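PilO protein (Pseudomonas aeruginosa, PDB 5UVR) serves as an inner-membrane component of the type IV pilus machinery, pairing with PilN to found the PilM/PilN/PilO/PilP complex needed for pilus assembly and twitching motility. Local coordinates at residues P2-D7 with S57-I62; E20-L25 with L36-S41; G44-L49 with S79-S84. All coordinates share one frame; numbering follows the deposited sequence.

Contact 1. Residues P2-D7 with S57-I62; sequences PGLLED and SSLPRI
Two hydrogen bonds fan out from one nitrogen, Arg61 NH1, to Pro2, just before helix 4-10, and to Asp7 in its first turn. The charged one is a salt bridge to the carboxylate of Asp7, with Arg61 NH1 2.6 Å from Asp7 OD2. That oxygen lies in the guanidinium plane, yet NH1 meets it from above the carboxylate plane, the groups being turned 66° apart. Asp7 OD1 is engaged separately by Arg10 of the same helix. The second bond is to a neutral acceptor: Arg61 NH1 lies 2.7 Å from Pro2 O, which sits slightly out of the guanidinium plane. Two acceptors on one nitrogen limit the rotation of the guanidinium.

Arg61 reaches them from the loop joining helix 46-57 to strand 66-72, as the last residue of an inverse gamma turn centred on Pro60. The contact thus ties the first helix, N-capped by Gly3, of this core region of PilO, a modified ferredoxin fold, to the segment that leaves the second helix. A bend at chi3 (-60°) in an otherwise extended Arg61 side chain directs its end to the carbonyl and carboxylate.

Apolar contacts lie beside the polar ones. Leu59 CD1 touches Leu4 CD2 at 3.6 Å, the two side chains crossing at about a right angle, and the same methyl lies 4.0 Å from Asp7 CB. Leu4 also packs on Ala87 and Thr89.

Contact 2. Residues E20-L25 with L36-S41; sequences EEIKLL and LPIQIS
An antiparallel strand pair with a classic beta bulge joins 20-25 to 36-41 in the sheet of this modified ferredoxin fold. The axes of 20-24 and 38-41 come within 4.7 Å, their directions 175° apart. At the bulge Glu20 and Glu21 both face Ser41, and Ser41 O takes both amides from the same face of its carbonyl plane: Glu20 N at 2.9 Å and Glu21 N at a longer 3.3 Å. Ser41 N returns a bond to Glu21 O. Regular pairing follows, Lys23 and Gln39 exchanging two backbone bonds as a hydrogen-bonded pair, and Leu25 N gives the last one to Pro37 O.

The side chains alternate between two faces. Ile22, Leu24, Ile38 and Ile40 share the one turned to helix 4-10, where Leu5 packs on Ile22 and Leu24, and Leu4 on Ile38. Within this face Ile38 lies side by side with both neighbours on the other strand: its CG1 meets Leu24 CG at 4.2 Å, while its CG2, anti to the backbone N, faces Ile22 CG2 at 3.9 Å. Glu21, Lys23, Gln39 and Ser41 occupy the other face; Glu21, Lys23 and Gln39 turn their chain ends clear of the partner strand. Ser41 OG and Ser84 OG of strand 81-86 probably share a hydrogen bond, and Glu20 OE1 forms a salt bridge with Arg82. Where the pairing ends, Leu25 CB rests 4.0 Å from Pro37 CG.

Contact 3. Residues G44-L49 with S79-S84; sequences GGYHDL and SKLRMS
Leu81 can be followed from its backbone into the start of helix 46-57. Its CB lies 3.9 Å from Leu49 CD1, and CG, carried anti to the carbonyl carbon (chi1 -60°), stands over one face of the Tyr46 ring, 3.8 Å from Tyr46 CZ. From there CD1 reaches Tyr46 OH at 3.6 Å. The other methyl, CD2, sits over the centre of the same face, 3.6 Å from the centroid and 13° off the ring normal, a CH-pi contact. Leu81 CB and CD2 also each lie 3.7 Å from Gly44 O. Ile70 and Pro72 of strand 66-72 pack against Leu81 as well.

Beneath it the backbone makes an antiparallel hydrogen-bonded pair with Gly44, the last residue of strand 33-44: Leu81 N to Gly44 O at 2.8 Å, and Gly44 N to Leu81 O at 3.0 Å. The next residue, Gly45, is the N-cap of the helix, so this pair lies right at the strand-to-helix turn of the modified ferredoxin fold. One turn into the helix, Leu49 CD2 packs at 3.9 Å on Met83 CB, the two side chains running antiparallel alongside each other. The two backbone bonds join the end of strand 33-44 to strand 81-86, while apolar and CH-pi contacts seat the helix on it.

How the contacts relate
Helix 4-10 joins contacts 1 and 2 by apolar packing on the sheet. Contacts 2 and 3 share strand 33-44, with strand 81-86 next to it, and polar side chains link them. Contacts 1 and 3, about 21 Å apart between centres on opposite sides of the chain's centre, do not touch, though each involves helix 46-57 or the loop after it. Contact 2 lies nearest the chain's centre, about 7 Å from it, yet five of its residues are exposed; contact 3, farthest out, has four of its seven touching residues buried. Contact 2 depends mainly on backbone bonds, contact 1 on a charged side chain, contact 3 on apolar side chains beside a single backbone residue pair.

Contact 1. Residues P2-D7 with S57-I62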
loop_
_atom_site.group_PDB
_atom_site.type_symbol
_atom_site.label_atom_id
_atom_site.label_comp_id
_atom_site.label_asym_id
_atom_site.label_seq_id
_atom_site.Cartn_x
_atom_site.Cartn_y
_atom_site.Cartn_z
ATOM N N PRO A 2 1.897 15.176 3.621
ATOM C CA PRO A 2 2.387 14.311 2.541
ATOM C C PRO A 2 1.598 13.012 2.462
ATOM O O PRO A 2 1.146 12.471 3.475
ATOM C CB PRO A 2 3.853 14.060 2.917
ATOM C CG PRO A 2 3.955 14.406 4.363
ATOM C CD PRO A 2 2.950 15.489 4.601
ATOM N N GLY A 3 1.429 12.523 1.239
ATOM C CA GLY A 3 0.627 11.347 1.000
ATOM C C GLY A 3 1.340 10.071 1.405
ATOM O O GLY A 3 2.494 10.056 1.838
ATOM N N LEU A 4 0.609 8.968 1.257
ATOM C CA LEU A 4 1.152 7.660 1.604
ATOM C C LEU A 4 2.356 7.316 0.732
ATOM O O LEU A 4 3.327 6.725 1.216
ATOM C CB LEU A 4 0.066 6.595 1.458
ATOM C CG LEU A 4 0.059 5.358 2.360
ATOM C CD1 LEU A 4 -0.403 4.142 1.575
ATOM C CD2 LEU A 4 1.392 5.090 3.018
ATOM N N LEU A 5 2.311 7.683 -0.552
ATOM C CA LEU A 5 3.454 7.440 -1.436
ATOM C C LEU A 5 4.723 8.078 -0.876
ATOM O O LEU A 5 5.783 7.447 -0.832
ATOM C CB LEU A 5 3.138 7.968 -2.838
ATOM C CG LEU A 5 4.180 7.846 -3.953
ATOM C CD1 LEU A 5 4.457 6.396 -4.273
ATOM C CD2 LEU A 5 3.719 8.587 -5.199
ATOM N N GLU A 6 4.621 9.322 -0.402
ATOM C CA GLU A 6 5.775 10.016 0.167
ATOM C C GLU A 6 6.214 9.393 1.484
ATOM O O GLU A 6 7.413 9.323 1.766
ATOM C CB GLU A 6 5.458 11.496 0.386
ATOM C CG GLU A 6 5.487 12.340 -0.868
ATOM C CD GLU A 6 4.421 11.938 -1.858
ATOM O OE1 GLU A 6 3.311 11.564 -1.414
ATOM O OE2 GLU A 6 4.699 11.979 -3.079
ATOM N N ASP A 7 5.263 8.976 2.324
ATOM C CA ASP A 7 5.628 8.369 3.605
ATOM C C ASP A 7 6.511 7.152 3.388
ATOM O O ASP A 7 7.515 6.972 4.088
ATOM C CB ASP A 7 4.382 7.970 4.396
ATOM C CG ASP A 7 3.750 9.131 5.129
ATOM O OD1 ASP A 7 4.406 10.186 5.288
ATOM O OD2 ASP A 7 2.589 8.984 5.563
ATOM N N SER A 57 2.028 -0.346 8.431
ATOM C CA SER A 57 1.107 -0.436 9.556
ATOM C C SER A 57 1.529 0.445 10.723
ATOM O O SER A 57 0.685 0.803 11.549
ATOM C CB SER A 57 1.000 -1.898 10.017
ATOM O OG SER A 57 0.529 -2.755 8.981
ATOM N N SER A 58 2.815 0.777 10.823
ATOM C CA SER A 58 3.352 1.545 11.934
ATOM C C SER A 58 3.424 3.041 11.650
ATOM O O SER A 58 3.871 3.797 12.517
ATOM C CB SER A 58 4.744 1.017 12.292
ATOM O OG SER A 58 4.665 -0.368 12.572
ATOM N N LEU A 59 3.005 3.482 10.472
ATOM C CA LEU A 59 3.013 4.909 10.176
ATOM C C LEU A 59 2.045 5.639 11.104
ATOM O O LEU A 59 0.977 5.108 11.439
ATOM C CB LEU A 59 2.630 5.153 8.713
ATOM C CG LEU A 59 3.607 4.624 7.660
ATOM C CD1 LEU A 59 2.972 4.693 6.284
ATOM C CD2 LEU A 59 4.914 5.398 7.706
ATOM N N PRO A 60 2.363 6.807 11.533
ATOM C CA PRO A 60 1.483 7.549 12.453
ATOM C C PRO A 60 0.310 8.210 11.731
ATOM O O PRO A 60 0.118 9.425 11.781
ATOM C CB PRO A 60 2.443 8.569 13.076
ATOM C CG PRO A 60 3.426 8.849 12.006
ATOM C CD PRO A 60 3.608 7.543 11.240
ATOM N N ARG A 61 -0.490 7.394 11.057
ATOM C CA ARG A 61 -1.659 7.887 10.341
ATOM C C ARG A 61 -2.569 6.703 10.064
ATOM O O ARG A 61 -2.141 5.550 10.098
ATOM C CB ARG A 61 -1.264 8.580 9.035
ATOM C CG ARG A 61 -0.760 7.608 7.988
ATOM C CD ARG A 61 -0.167 8.328 6.771
ATOM N NE ARG A 61 -1.127 9.204 6.101
ATOM C CZ ARG A 61 -0.793 10.081 5.160
ATOM N NH1 ARG A 61 0.472 10.199 4.796
ATOM N NH2 ARG A 61 -1.721 10.847 4.594
ATOM N N ILE A 62 -3.838 6.987 9.795
ATOM C CA ILE A 62 -4.775 5.910 9.505
ATOM C C ILE A 62 -4.552 5.448 8.071
ATOM O O ILE A 62 -4.826 6.185 7.117
ATOM C CB ILE A 62 -6.229 6.340 9.721
ATOM C CG1 ILE A 62 -6.461 6.695 11.191
ATOM C CG2 ILE A 62 -7.144 5.201 9.311
ATOM C CD1 ILE A 62 -7.885 7.263 11.459
#

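Contact 2. Residues E20-L25 with L36-S41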
loop_
_atom_site.group_PDB
_atom_site.type_symbol
_atom_site.label_atom_id
_atom_site.label_comp_id
_atom_site.label_asym_id
_atom_site.label_seq_id
_atom_site.Cartn_x
_atom_site.Cartn_y
_atom_site.Cartn_z
ATOM N N GLU A 20 6.780 -3.259 -8.760
ATOM C CA GLU A 20 6.357 -3.446 -10.137
ATOM C C GLU A 20 5.375 -2.374 -10.567
ATOM O O GLU A 20 5.501 -1.833 -11.663
ATOM C CB GLU A 20 5.716 -4.823 -10.337
ATOM C CG GLU A 20 6.663 -5.994 -10.273
ATOM C CD GLU A 20 5.993 -7.288 -10.695
ATOM O OE1 GLU A 20 4.750 -7.382 -10.547
ATOM O OE2 GLU A 20 6.702 -8.198 -11.176
ATOM N N GLU A 21 4.412 -2.026 -9.714
ATOM C CA GLU A 21 3.419 -1.044 -10.112
ATOM C C GLU A 21 2.940 -0.270 -8.899
ATOM O O GLU A 21 2.658 -0.860 -7.853
ATOM C CB GLU A 21 2.241 -1.721 -10.813
ATOM C CG GLU A 21 1.178 -0.760 -11.300
ATOM C CD GLU A 21 0.528 -1.242 -12.580
ATOM O OE1 GLU A 21 1.181 -2.013 -13.320
ATOM O OE2 GLU A 21 -0.631 -0.856 -12.842
ATOM N N ILE A 22 2.857 1.048 -9.043
ATOM C CA ILE A 22 2.237 1.919 -8.056
ATOM C C ILE A 22 1.199 2.742 -8.802
ATOM O O ILE A 22 1.537 3.454 -9.749
ATOM C CB ILE A 22 3.250 2.842 -7.359
ATOM C CG1 ILE A 22 4.375 2.026 -6.718
ATOM C CG2 ILE A 22 2.541 3.700 -6.316
ATOM C CD1 ILE A 22 5.464 2.870 -6.094
ATOM N N LYS A 23 -0.056 2.633 -8.395
ATOM C CA LYS A 23 -1.137 3.320 -9.093
ATOM C C LYS A 23 -1.954 4.084 -8.071
ATOM O O LYS A 23 -2.585 3.476 -7.201
ATOM C CB LYS A 23 -2.002 2.325 -9.867
ATOM C CG LYS A 23 -2.964 2.963 -10.841
ATOM C CD LYS A 23 -3.793 1.908 -11.551
ATOM C CE LYS A 23 -4.827 2.543 -12.468
ATOM N NZ LYS A 23 -5.831 1.545 -12.926
ATOM N N LEU A 24 -1.929 5.413 -8.167
ATOM C CA LEU A 24 -2.722 6.270 -7.301
ATOM C C LEU A 24 -4.084 6.444 -7.951
ATOM O O LEU A 24 -4.179 6.978 -9.062
ATOM C CB LEU A 24 -2.038 7.622 -7.087
ATOM C CG LEU A 24 -0.737 7.668 -6.272
ATOM C CD1 LEU A 24 0.473 7.193 -7.065
ATOM C CD2 LEU A 24 -0.514 9.077 -5.737
ATOM N N LEU A 25 -5.132 5.986 -7.268
ATOM C CA LEU A 25 -6.467 5.987 -7.830
ATOM C C LEU A 25 -7.190 7.284 -7.482
ATOM O O LEU A 25 -6.792 8.007 -6.567
ATOM C CB LEU A 25 -7.245 4.778 -7.316
ATOM C CG LEU A 25 -6.557 3.437 -7.581
ATOM C CD1 LEU A 25 -7.461 2.299 -7.153
ATOM C CD2 LEU A 25 -6.185 3.309 -9.049
ATOM N N LEU A 36 -8.390 8.015 -0.241
ATOM C CA LEU A 36 -7.296 8.207 -1.200
ATOM C C LEU A 36 -6.621 6.853 -1.390
ATOM O O LEU A 36 -5.741 6.481 -0.602
ATOM C CB LEU A 36 -6.309 9.259 -0.696
ATOM C CG LEU A 36 -6.742 10.716 -0.383
ATOM C CD1 LEU A 36 -7.891 10.918 0.671
ATOM C CD2 LEU A 36 -5.513 11.511 0.046
ATOM N N PRO A 37 -7.012 6.079 -2.400
ATOM C CA PRO A 37 -6.479 4.719 -2.550
ATOM C C PRO A 37 -5.226 4.659 -3.406
ATOM O O PRO A 37 -5.068 5.393 -4.378
ATOM C CB PRO A 37 -7.623 3.974 -3.254
ATOM C CG PRO A 37 -8.688 5.027 -3.568
ATOM C CD PRO A 37 -8.053 6.360 -3.395
ATOM N N ILE A 38 -4.332 3.741 -3.037
ATOM C CA ILE A 38 -3.130 3.465 -3.821
ATOM C C ILE A 38 -3.004 1.957 -3.988
ATOM O O ILE A 38 -2.968 1.220 -2.996
ATOM C CB ILE A 38 -1.854 4.029 -3.169
ATOM C CG1 ILE A 38 -1.981 5.532 -2.904
ATOM C CG2 ILE A 38 -0.636 3.751 -4.074
ATOM C CD1 ILE A 38 -0.728 6.148 -2.275
ATOM N N GLN A 39 -2.906 1.506 -5.238
ATOM C CA GLN A 39 -2.773 0.092 -5.562
ATOM C C GLN A 39 -1.301 -0.208 -5.807
ATOM O O GLN A 39 -0.638 0.510 -6.562
ATOM C CB GLN A 39 -3.614 -0.249 -6.794
ATOM C CG GLN A 39 -3.480 -1.663 -7.291
ATOM C CD GLN A 39 -4.117 -2.669 -6.358
ATOM O OE1 GLN A 39 -5.277 -2.521 -5.968
ATOM N NE2 GLN A 39 -3.364 -3.706 -5.995
ATOM N N ILE A 40 -0.765 -1.231 -5.147
ATOM C CA ILE A 40 0.656 -1.515 -5.307
ATOM C C ILE A 40 0.886 -3.000 -5.554
ATOM O O ILE A 40 0.217 -3.863 -4.972
ATOM C CB ILE A 40 1.501 -1.022 -4.110
ATOM C CG1 ILE A 40 1.510 -2.027 -2.973
ATOM C CG2 ILE A 40 1.045 0.340 -3.622
ATOM C CD1 ILE A 40 2.466 -1.655 -1.872
ATOM N N SER A 41 1.830 -3.287 -6.449
ATOM C CA SER A 41 2.314 -4.633 -6.707
ATOM C C SER A 41 3.808 -4.636 -6.447
ATOM O O SER A 41 4.529 -3.771 -6.951
ATOM C CB SER A 41 2.037 -5.072 -8.146
ATOM O OG SER A 41 0.664 -5.353 -8.340
#

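Contact 3. Residues G44-L49 with S79-S84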
loop_
_atom_site.group_PDB
_atom_site.type_symbol
_atom_site.label_atom_id
_atom_site.label_comp_id
_atom_site.label_asym_id
_atom_site.label_seq_id
_atom_site.Cartn_x
_atom_site.Cartn_y
_atom_site.Cartn_z
ATOM N N GLY A 44 9.207 -9.756 -3.693
ATOM C CA GLY A 44 10.259 -9.956 -2.711
ATOM C C GLY A 44 10.052 -11.270 -1.983
ATOM O O GLY A 44 9.118 -12.023 -2.268
ATOM N N GLY A 45 10.949 -11.536 -1.035
ATOM C CA GLY A 45 10.775 -12.669 -0.148
ATOM C C GLY A 45 9.755 -12.387 0.942
ATOM O O GLY A 45 9.377 -11.238 1.210
ATOM N N TYR A 46 9.300 -13.457 1.595
ATOM C CA TYR A 46 8.319 -13.295 2.675
ATOM C C TYR A 46 8.782 -12.305 3.732
ATOM O O TYR A 46 7.994 -11.472 4.203
ATOM C CB TYR A 46 8.038 -14.638 3.349
ATOM C CG TYR A 46 7.231 -15.605 2.531
ATOM C CD1 TYR A 46 5.862 -15.429 2.359
ATOM C CD2 TYR A 46 7.829 -16.718 1.958
ATOM C CE1 TYR A 46 5.124 -16.331 1.606
ATOM C CE2 TYR A 46 7.102 -17.615 1.216
ATOM C CZ TYR A 46 5.758 -17.423 1.045
ATOM O OH TYR A 46 5.046 -18.328 0.296
ATOM N N HIS A 47 10.047 -12.405 4.143
ATOM C CA HIS A 47 10.566 -11.567 5.213
ATOM C C HIS A 47 10.508 -10.092 4.833
ATOM O O HIS A 47 9.997 -9.261 5.586
ATOM C CB HIS A 47 12.001 -11.979 5.528
ATOM C CG HIS A 47 12.523 -11.425 6.815
ATOM N ND1 HIS A 47 13.752 -11.783 7.324
ATOM C CD2 HIS A 47 11.978 -10.570 7.713
ATOM C CE1 HIS A 47 13.949 -11.158 8.472
ATOM N NE2 HIS A 47 12.886 -10.416 8.730
ATOM N N ASP A 48 11.053 -9.745 3.667
ATOM C CA ASP A 48 11.038 -8.342 3.264
ATOM C C ASP A 48 9.621 -7.832 3.015
ATOM O O ASP A 48 9.320 -6.662 3.291
ATOM C CB ASP A 48 11.913 -8.173 2.022
ATOM C CG ASP A 48 13.377 -8.399 2.313
ATOM O OD1 ASP A 48 13.882 -7.910 3.351
ATOM O OD2 ASP A 48 14.034 -9.078 1.507
ATOM N N LEU A 49 8.742 -8.673 2.485
ATOM C CA LEU A 49 7.360 -8.250 2.308
ATOM C C LEU A 49 6.693 -8.010 3.653
ATOM O O LEU A 49 5.952 -7.026 3.827
ATOM C CB LEU A 49 6.603 -9.298 1.508
ATOM C CG LEU A 49 7.000 -9.387 0.029
ATOM C CD1 LEU A 49 6.475 -10.673 -0.590
ATOM C CD2 LEU A 49 6.419 -8.178 -0.716
ATOM N N SER A 79 11.300 -19.394 -4.444
ATOM C CA SER A 79 11.452 -18.172 -5.218
ATOM C C SER A 79 10.598 -17.053 -4.622
ATOM O O SER A 79 9.735 -17.273 -3.764
ATOM C CB SER A 79 11.100 -18.409 -6.688
ATOM O OG SER A 79 9.708 -18.286 -6.927
ATOM N N LYS A 80 10.858 -15.834 -5.090
ATOM C CA LYS A 80 10.209 -14.655 -4.538
ATOM C C LYS A 80 8.718 -14.639 -4.868
ATOM O O LYS A 80 8.228 -15.362 -5.744
ATOM C CB LYS A 80 10.887 -13.384 -5.051
ATOM C CG LYS A 80 12.303 -13.208 -4.516
ATOM C CD LYS A 80 12.893 -11.858 -4.884
ATOM C CE LYS A 80 13.119 -11.731 -6.386
ATOM N NZ LYS A 80 13.723 -10.413 -6.743
ATOM N N LEU A 81 7.996 -13.784 -4.144
ATOM C CA LEU A 81 6.548 -13.692 -4.212
ATOM C C LEU A 81 6.151 -12.354 -4.811
ATOM O O LEU A 81 6.856 -11.356 -4.649
ATOM C CB LEU A 81 5.913 -13.820 -2.819
ATOM C CG LEU A 81 6.093 -15.073 -1.951
ATOM C CD1 LEU A 81 5.621 -16.315 -2.682
ATOM C CD2 LEU A 81 7.530 -15.248 -1.448
ATOM N N ARG A 82 5.013 -12.341 -5.496
ATOM C CA ARG A 82 4.392 -11.101 -5.939
ATOM C C ARG A 82 3.223 -10.793 -5.015
ATOM O O ARG A 82 2.263 -11.569 -4.942
ATOM C CB ARG A 82 3.930 -11.194 -7.392
ATOM C CG ARG A 82 3.121 -9.977 -7.854
ATOM C CD ARG A 82 2.863 -10.031 -9.346
ATOM N NE ARG A 82 4.115 -10.002 -10.092
ATOM C CZ ARG A 82 4.638 -11.039 -10.748
ATOM N NH1 ARG A 82 4.007 -12.205 -10.765
ATOM N NH2 ARG A 82 5.789 -10.904 -11.393
ATOM N N MET A 83 3.313 -9.675 -4.310
ATOM C CA MET A 83 2.270 -9.217 -3.398
ATOM C C MET A 83 1.537 -8.025 -3.998
ATOM O O MET A 83 2.172 -7.048 -4.406
ATOM C CB MET A 83 2.859 -8.829 -2.042
ATOM C CG MET A 83 1.793 -8.451 -1.019
ATOM S SD MET A 83 2.488 -7.997 0.577
ATOM C CE MET A 83 2.985 -6.315 0.226
ATOM N N SER A 84 0.207 -8.106 -4.051
ATOM C CA SER A 84 -0.646 -6.995 -4.462
ATOM C C SER A 84 -1.487 -6.559 -3.273
ATOM O O SER A 84 -2.024 -7.400 -2.550
ATOM C CB SER A 84 -1.577 -7.382 -5.616
ATOM O OG SER A 84 -0.874 -7.466 -6.840
#